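PDB 3W5S: maleylacetate reductase from Rhizobium, which catalyses the NADH-dependent reduction of maleylacetate to 3-oxoadipate in the breakdown of gamma-resorcylate, working as a homodimer. Local coordinates for residues Thr37-Gly42 against Val168-Ala173; Gly80-Ala85 against Lys95-Ala100; Leu189-His194 against Tyr241-Cys246. One frame throughout, in Å; residues are numbered along the deposited sequence.

How the interactions relate
Interactions 1 and 2 belong to the N-terminal NADH-binding domain and serve the same parallel sheet, their centres about 23 Å apart; interaction 3 lies in the helical C-terminal domain, with its centre about 8 Å from that of the chain. Burial follows this division: every touching residue of interaction 3 is buried, whereas the other two are partly buried. Their chemistry differs likewise. Interaction 1 relies on a carboxylate gripped by a loop, interaction 2 sets one phenyl ring against alanines, with a salt bridge at its margin, and interaction 3 packs small side chains beside a sulfate site. Interactions 1 and 3 touch directly where Tyr171 CE2 lies 3.4 Å from Trp244 CD1, across the domain junction.

Interaction 1 (Thr37-Gly42 against Val168-Ala173); sequences TGSSVG and VVIYDA
The carboxylate of Asp172 is approached on both faces by the loop Thr37-Gly42. Ser40 N and Ser40 OG arrive at OD2 from opposite faces: Ser40 N, 3.1 Å from Asp172 OD2, stands 36° out of the carboxylate plane, while the hydroxyl OG, at 2.7 Å from Asp172 OD2, comes in on the anti side and lies closer to the plane. Gly38 N also donates from above the plane, 52° out of it, and reaches Asp172 OD1 at 2.9 Å. Tyr171 leaves the strand away from the loop; its ring carries Val169 CG1 on one face and its OH bonds to Glu143.

Two torsions bring these groups together. Asp172 extends CG anti to its own backbone N (chi1 -177°), which carries the carboxylate to the loop, and Ser40 sets OG between its N and carbonyl carbon, so that amide and hydroxyl grip one oxygen. Alongside, Ile170 CG2 lies 3.4 Å from Ser39 OG. That hydroxyl lies 3.0 Å from Tyr171 O, but Gly36 O competes for its single proton. Farther along, Thr37 CG2 rests on Ala173 CB at 4.0 Å.

Strands 31-35 and 168-171 are parallel neighbours in the sheet of the NADH-binding domain, and the contact ties the 3-10 turn between strand 31-35 and helix 43-49 to the residues just after strand 168-171. Gly38, with positive phi, turns the chain here. With Glu174 N also bonded to OD1, each carboxylate oxygen has two donors, three of the four being backbone N-H groups, which would probably stabilise the buried Asp172 in its charged form.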
# COMPACT_ATOMS: atom_id res chain seq x y z
N THR A 37 -3.86 10.38 -17.27
CA THR A 37 -3.44 11.23 -18.38
C THR A 37 -4.22 12.53 -18.34
O THR A 37 -5.44 12.53 -18.14
CB THR A 37 -3.64 10.55 -19.73
OG1 THR A 37 -4.98 10.05 -19.81
CG2 THR A 37 -2.67 9.40 -19.83
N GLY A 38 -3.49 13.64 -18.47
CA GLY A 38 -4.02 14.98 -18.31
C GLY A 38 -4.19 15.46 -16.88
O GLY A 38 -4.67 16.58 -16.67
N SER A 39 -3.81 14.64 -15.89
CA SER A 39 -4.05 15.00 -14.48
C SER A 39 -3.28 16.25 -14.03
O SER A 39 -3.62 16.86 -13.02
CB SER A 39 -3.73 13.84 -13.53
OG SER A 39 -2.35 13.53 -13.61
N SER A 40 -2.26 16.62 -14.78
CA SER A 40 -1.42 17.75 -14.41
C SER A 40 -2.14 19.09 -14.60
O SER A 40 -1.64 20.12 -14.16
CB SER A 40 -0.06 17.72 -15.12
OG SER A 40 -0.15 17.89 -16.52
N VAL A 41 -3.33 19.06 -15.20
CA VAL A 41 -4.17 20.27 -15.22
C VAL A 41 -4.57 20.67 -13.81
O VAL A 41 -4.96 21.81 -13.58
CB VAL A 41 -5.43 20.11 -16.10
CG1 VAL A 41 -5.04 19.78 -17.53
CG2 VAL A 41 -6.41 19.10 -15.53
N GLY A 42 -4.47 19.72 -12.87
CA GLY A 42 -4.92 19.90 -11.49
C GLY A 42 -3.90 20.46 -10.52
O GLY A 42 -4.15 20.47 -9.31
N VAL A 168 2.32 15.19 -2.01
CA VAL A 168 1.41 15.00 -3.13
C VAL A 168 2.21 14.67 -4.36
O VAL A 168 3.25 15.30 -4.61
CB VAL A 168 0.56 16.27 -3.38
CG1 VAL A 168 -0.40 16.06 -4.55
CG2 VAL A 168 -0.25 16.63 -2.16
N VAL A 169 1.72 13.70 -5.13
CA VAL A 169 2.36 13.32 -6.40
C VAL A 169 1.29 13.32 -7.47
O VAL A 169 0.19 12.80 -7.26
CB VAL A 169 2.99 11.91 -6.30
CG1 VAL A 169 3.68 11.53 -7.62
CG2 VAL A 169 3.93 11.82 -5.12
N ILE A 170 1.62 13.89 -8.62
CA ILE A 170 0.71 13.93 -9.78
C ILE A 170 1.38 13.21 -10.93
O ILE A 170 2.39 13.70 -11.49
CB ILE A 170 0.33 15.37 -10.19
CG1 ILE A 170 -0.30 16.12 -9.01
CG2 ILE A 170 -0.62 15.36 -11.40
CD1 ILE A 170 -0.38 17.65 -9.22
N TYR A 171 0.83 12.05 -11.30
CA TYR A 171 1.35 11.22 -12.41
C TYR A 171 0.50 11.47 -13.64
O TYR A 171 -0.69 11.09 -13.68
CB TYR A 171 1.26 9.73 -12.06
CG TYR A 171 2.28 9.22 -11.11
CD1 TYR A 171 3.60 9.01 -11.53
CD2 TYR A 171 1.93 8.88 -9.81
CE1 TYR A 171 4.54 8.51 -10.67
CE2 TYR A 171 2.87 8.36 -8.93
CZ TYR A 171 4.17 8.17 -9.37
OH TYR A 171 5.12 7.66 -8.54
N ASP A 172 1.12 12.06 -14.65
CA ASP A 172 0.44 12.37 -15.90
C ASP A 172 1.31 11.82 -17.03
O ASP A 172 2.33 12.42 -17.39
CB ASP A 172 0.26 13.89 -16.02
CG ASP A 172 -0.50 14.30 -17.26
OD1 ASP A 172 -0.64 13.45 -18.18
OD2 ASP A 172 -0.96 15.47 -17.32
N ALA A 173 0.93 10.69 -17.59
CA ALA A 173 1.75 10.06 -18.62
C ALA A 173 2.01 10.95 -19.84
O ALA A 173 3.00 10.75 -20.53
CB ALA A 173 1.17 8.73 -19.04

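Interaction 2 (Gly80-Ala85 against Lys95-Ala100); sequences GVFSDA and KRAVEA
Phe82 and Arg96 cross at about a right angle, with ring and guanidinium planes 50° apart. The phenyl rim reaches under the cationic group: Phe82 CE1 sits over the centre of one guanidinium face, 3.8 Å from Arg96 CZ. At the guanidinium edge comes Asp84, and Arg96 NH1 donates to Asp84 OD2 at 3.0 Å in a nearly straight hydrogen bond (164°) that is part of a salt bridge. The acceptor lies close to the guanidinium plane, yet the donor meets OD2 from well above the carboxylate plane. A bend at chi3 in the otherwise extended start of the arginine chain brings its head back over the phenyl rim.

The contact is the first half of a beta-alpha-beta crossover: strand 78-82, outermost in the parallel sheet of this domain, passes to helix 91-103, whose segment 95-100 runs antiparallel to strand segment 80-82 (178°), the axes 9.6 Å apart, before strand 108-113. Phe82 projects toward the helix with CG anti to its backbone N. Ala97 CB lies over one ring face in a CH-pi contact, 3.9 Å from the centroid. Ala100 CB touches Phe82 CD1 at 4.0 Å, one helical turn from Arg96, and Leu120 of helix 115-128 packs against both Phe82 and Ala97.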
# COMPACT_ATOMS: atom_id res chain seq x y z
N GLY A 80 7.89 31.63 -8.13
CA GLY A 80 9.11 31.68 -8.90
C GLY A 80 9.49 30.33 -9.48
O GLY A 80 8.79 29.35 -9.27
N VAL A 81 10.59 30.31 -10.21
CA VAL A 81 11.11 29.11 -10.85
C VAL A 81 12.59 28.99 -10.50
O VAL A 81 13.35 29.96 -10.60
CB VAL A 81 10.95 29.20 -12.40
CG1 VAL A 81 11.64 28.02 -13.12
CG2 VAL A 81 9.49 29.26 -12.79
N PHE A 82 13.01 27.81 -10.05
CA PHE A 82 14.42 27.54 -9.91
C PHE A 82 14.72 26.34 -10.80
O PHE A 82 14.29 25.22 -10.52
CB PHE A 82 14.80 27.26 -8.44
CG PHE A 82 16.27 27.03 -8.21
CD1 PHE A 82 17.12 28.10 -7.87
CD2 PHE A 82 16.82 25.75 -8.32
CE1 PHE A 82 18.48 27.88 -7.64
CE2 PHE A 82 18.20 25.51 -8.10
CZ PHE A 82 19.03 26.59 -7.76
N SER A 83 15.45 26.60 -11.89
CA SER A 83 15.64 25.61 -12.95
C SER A 83 17.06 25.03 -12.99
O SER A 83 17.50 24.50 -14.04
CB SER A 83 15.20 26.19 -14.31
OG SER A 83 15.91 27.40 -14.60
N ASP A 84 17.74 25.04 -11.84
CA ASP A 84 19.15 24.64 -11.77
C ASP A 84 19.42 23.32 -10.97
O ASP A 84 20.55 23.03 -10.55
CB ASP A 84 20.01 25.85 -11.31
CG ASP A 84 20.08 26.98 -12.37
OD1 ASP A 84 20.19 26.67 -13.55
OD2 ASP A 84 20.01 28.18 -12.00
N ALA A 85 18.39 22.49 -10.83
CA ALA A 85 18.59 21.18 -10.19
C ALA A 85 19.69 20.39 -10.90
O ALA A 85 19.80 20.42 -12.12
CB ALA A 85 17.31 20.37 -10.17
N LYS A 95 21.89 24.76 -1.39
CA LYS A 95 22.05 26.02 -0.67
C LYS A 95 21.48 27.19 -1.48
O LYS A 95 20.82 28.06 -0.91
CB LYS A 95 23.52 26.25 -0.31
N ARG A 96 21.73 27.21 -2.80
CA ARG A 96 21.18 28.25 -3.69
C ARG A 96 19.68 28.18 -3.75
O ARG A 96 18.99 29.20 -3.73
CB ARG A 96 21.64 28.07 -5.14
CG ARG A 96 23.01 28.50 -5.51
CD ARG A 96 23.15 28.43 -7.05
NE ARG A 96 22.35 29.46 -7.72
CZ ARG A 96 21.75 29.34 -8.91
NH1 ARG A 96 21.84 28.22 -9.61
NH2 ARG A 96 21.06 30.36 -9.41
N ALA A 97 19.16 26.96 -3.86
CA ALA A 97 17.73 26.77 -4.01
C ALA A 97 16.97 27.17 -2.75
O ALA A 97 15.88 27.74 -2.85
CB ALA A 97 17.43 25.30 -4.39
N VAL A 98 17.52 26.85 -1.59
CA VAL A 98 16.90 27.25 -0.31
C VAL A 98 16.89 28.79 -0.18
O VAL A 98 15.89 29.38 0.27
CB VAL A 98 17.62 26.59 0.89
CG1 VAL A 98 17.18 27.25 2.20
CG2 VAL A 98 17.31 25.10 0.95
N GLU A 99 17.98 29.42 -0.57
CA GLU A 99 18.03 30.89 -0.57
C GLU A 99 16.95 31.45 -1.50
O GLU A 99 16.28 32.43 -1.17
CB GLU A 99 19.42 31.39 -0.94
CG GLU A 99 20.43 31.15 0.17
CD GLU A 99 21.79 31.79 -0.05
OE1 GLU A 99 21.96 32.54 -1.05
OE2 GLU A 99 22.68 31.55 0.80
N ALA A 100 16.74 30.79 -2.63
CA ALA A 100 15.73 31.24 -3.60
C ALA A 100 14.32 31.03 -3.05
O ALA A 100 13.45 31.89 -3.23
CB ALA A 100 15.92 30.52 -4.94

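Interaction 3 (Leu189-His194 against Tyr241-Cys246); sequences LNAMAH and YGAWLC. With SO4 (sulfate ion), chain C.
A histidine-rich polar site lies beside this helix pair, probably matching the metal site of iron-dependent relatives, with Asn190 where they have aspartate and His194, His259 and His273 probably at the histidine positions; a sulfate, bound also by His263, His273 and His277, sits there. Asn190 ND2 donates almost straight (169°) to sulfate O3 at 2.9 Å. His194 CE1 comes 3.1 Å from sulfate O1, and Asn190 O lies over the centre of one face of the imidazole.

Helix 189-194 meets helix 241-246 through small side chains, axes 8.5 Å apart and crossing at 37°. Ala191 CB packs on Cys246 CB at 4.0 Å, and Cys246 CB is 3.2 Å from Ala191 O. From the next turn, His194 CB meets Cys246 O at 3.2 Å. With CG anti to the carbonyl carbon (chi1 -60°), the ring reaches Ala140 O through NE2 and His259 through ND1. Replacing His194 by alanine is likely to leave Ala140 O and His259 NE2 without their imidazole partner.

The Met192 side chain packs on helices 206-228 and 307-318, and Leu189 and Asn190 touch helix 273-289, while Trp244 meets Phe24 of the second subunit on the far side of helix 233-253.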
# COMPACT_ATOMS: atom_id res chain seq x y z
N LEU A 189 15.17 0.94 -16.25
CA LEU A 189 15.97 -0.04 -15.51
C LEU A 189 16.23 0.40 -14.07
O LEU A 189 16.25 -0.43 -13.17
CB LEU A 189 17.27 -0.34 -16.29
CG LEU A 189 17.03 -1.19 -17.54
CD1 LEU A 189 18.21 -1.11 -18.48
CD2 LEU A 189 16.72 -2.65 -17.17
N ASN A 190 16.37 1.70 -13.85
CA ASN A 190 16.45 2.30 -12.49
C ASN A 190 15.19 1.94 -11.68
O ASN A 190 15.30 1.54 -10.53
CB ASN A 190 16.67 3.80 -12.68
CG ASN A 190 16.87 4.61 -11.40
OD1 ASN A 190 17.03 5.83 -11.52
ND2 ASN A 190 16.90 4.00 -10.22
N ALA A 191 14.02 2.06 -12.31
CA ALA A 191 12.76 1.66 -11.64
C ALA A 191 12.80 0.17 -11.30
O ALA A 191 12.51 -0.23 -10.16
CB ALA A 191 11.56 1.97 -12.55
N MET A 192 13.19 -0.65 -12.29
CA MET A 192 13.25 -2.09 -12.08
C MET A 192 14.20 -2.46 -10.93
O MET A 192 13.90 -3.37 -10.15
CB MET A 192 13.65 -2.79 -13.35
CG MET A 192 12.49 -2.72 -14.38
SD MET A 192 12.94 -3.42 -15.98
CE MET A 192 13.06 -5.17 -15.54
N ALA A 193 15.30 -1.72 -10.79
CA ALA A 193 16.25 -1.95 -9.70
C ALA A 193 15.57 -1.80 -8.33
O ALA A 193 15.84 -2.59 -7.41
CB ALA A 193 17.44 -0.97 -9.81
N HIS A 194 14.67 -0.81 -8.21
CA HIS A 194 13.95 -0.59 -6.96
C HIS A 194 13.14 -1.84 -6.60
O HIS A 194 13.17 -2.29 -5.45
CB HIS A 194 12.98 0.58 -7.07
CG HIS A 194 13.61 1.90 -7.40
ND1 HIS A 194 14.92 2.23 -7.09
CD2 HIS A 194 13.09 2.98 -8.02
CE1 HIS A 194 15.16 3.47 -7.49
NE2 HIS A 194 14.06 3.94 -8.07
N TYR A 241 2.93 3.84 -14.61
CA TYR A 241 2.29 3.00 -13.61
C TYR A 241 3.33 2.06 -12.98
O TYR A 241 3.39 1.93 -11.74
CB TYR A 241 1.17 2.21 -14.30
CG TYR A 241 0.69 0.98 -13.60
CD1 TYR A 241 -0.17 1.07 -12.51
CD2 TYR A 241 1.04 -0.29 -14.07
CE1 TYR A 241 -0.64 -0.07 -11.88
CE2 TYR A 241 0.57 -1.44 -13.44
CZ TYR A 241 -0.26 -1.31 -12.35
OH TYR A 241 -0.76 -2.43 -11.71
N GLY A 242 4.13 1.40 -13.81
CA GLY A 242 5.16 0.53 -13.26
C GLY A 242 6.15 1.29 -12.39
O GLY A 242 6.54 0.81 -11.33
N ALA A 243 6.55 2.49 -12.83
CA ALA A 243 7.54 3.27 -12.06
C ALA A 243 6.99 3.70 -10.71
O ALA A 243 7.74 3.75 -9.73
CB ALA A 243 7.99 4.47 -12.86
N TRP A 244 5.69 4.01 -10.67
CA TRP A 244 5.03 4.33 -9.42
C TRP A 244 5.11 3.16 -8.44
O TRP A 244 5.50 3.32 -7.28
CB TRP A 244 3.57 4.69 -9.70
CG TRP A 244 2.67 4.66 -8.52
CD1 TRP A 244 2.83 5.32 -7.33
CD2 TRP A 244 1.43 3.95 -8.43
NE1 TRP A 244 1.77 5.03 -6.49
CE2 TRP A 244 0.90 4.20 -7.15
CE3 TRP A 244 0.73 3.10 -9.31
CZ2 TRP A 244 -0.32 3.64 -6.73
CZ3 TRP A 244 -0.48 2.53 -8.87
CH2 TRP A 244 -0.98 2.82 -7.60
N LEU A 245 4.81 1.95 -8.92
CA LEU A 245 4.87 0.80 -8.03
C LEU A 245 6.30 0.48 -7.61
O LEU A 245 6.56 0.17 -6.44
CB LEU A 245 4.24 -0.42 -8.69
CG LEU A 245 2.74 -0.34 -9.00
CD1 LEU A 245 2.32 -1.58 -9.76
CD2 LEU A 245 1.96 -0.18 -7.71
N CYS A 246 7.23 0.57 -8.55
CA CYS A 246 8.64 0.33 -8.23
C CYS A 246 9.16 1.33 -7.19
O CYS A 246 9.86 0.94 -6.24
CB CYS A 246 9.49 0.42 -9.50
SG CYS A 246 9.22 -0.95 -10.67
S SO4 C . 17.97 5.90 -6.63
O1 SO4 C . 17.02 5.25 -5.69
O2 SO4 C . 19.26 5.25 -6.54
O3 SO4 C . 17.47 5.81 -7.99
O4 SO4 C . 18.17 7.27 -6.18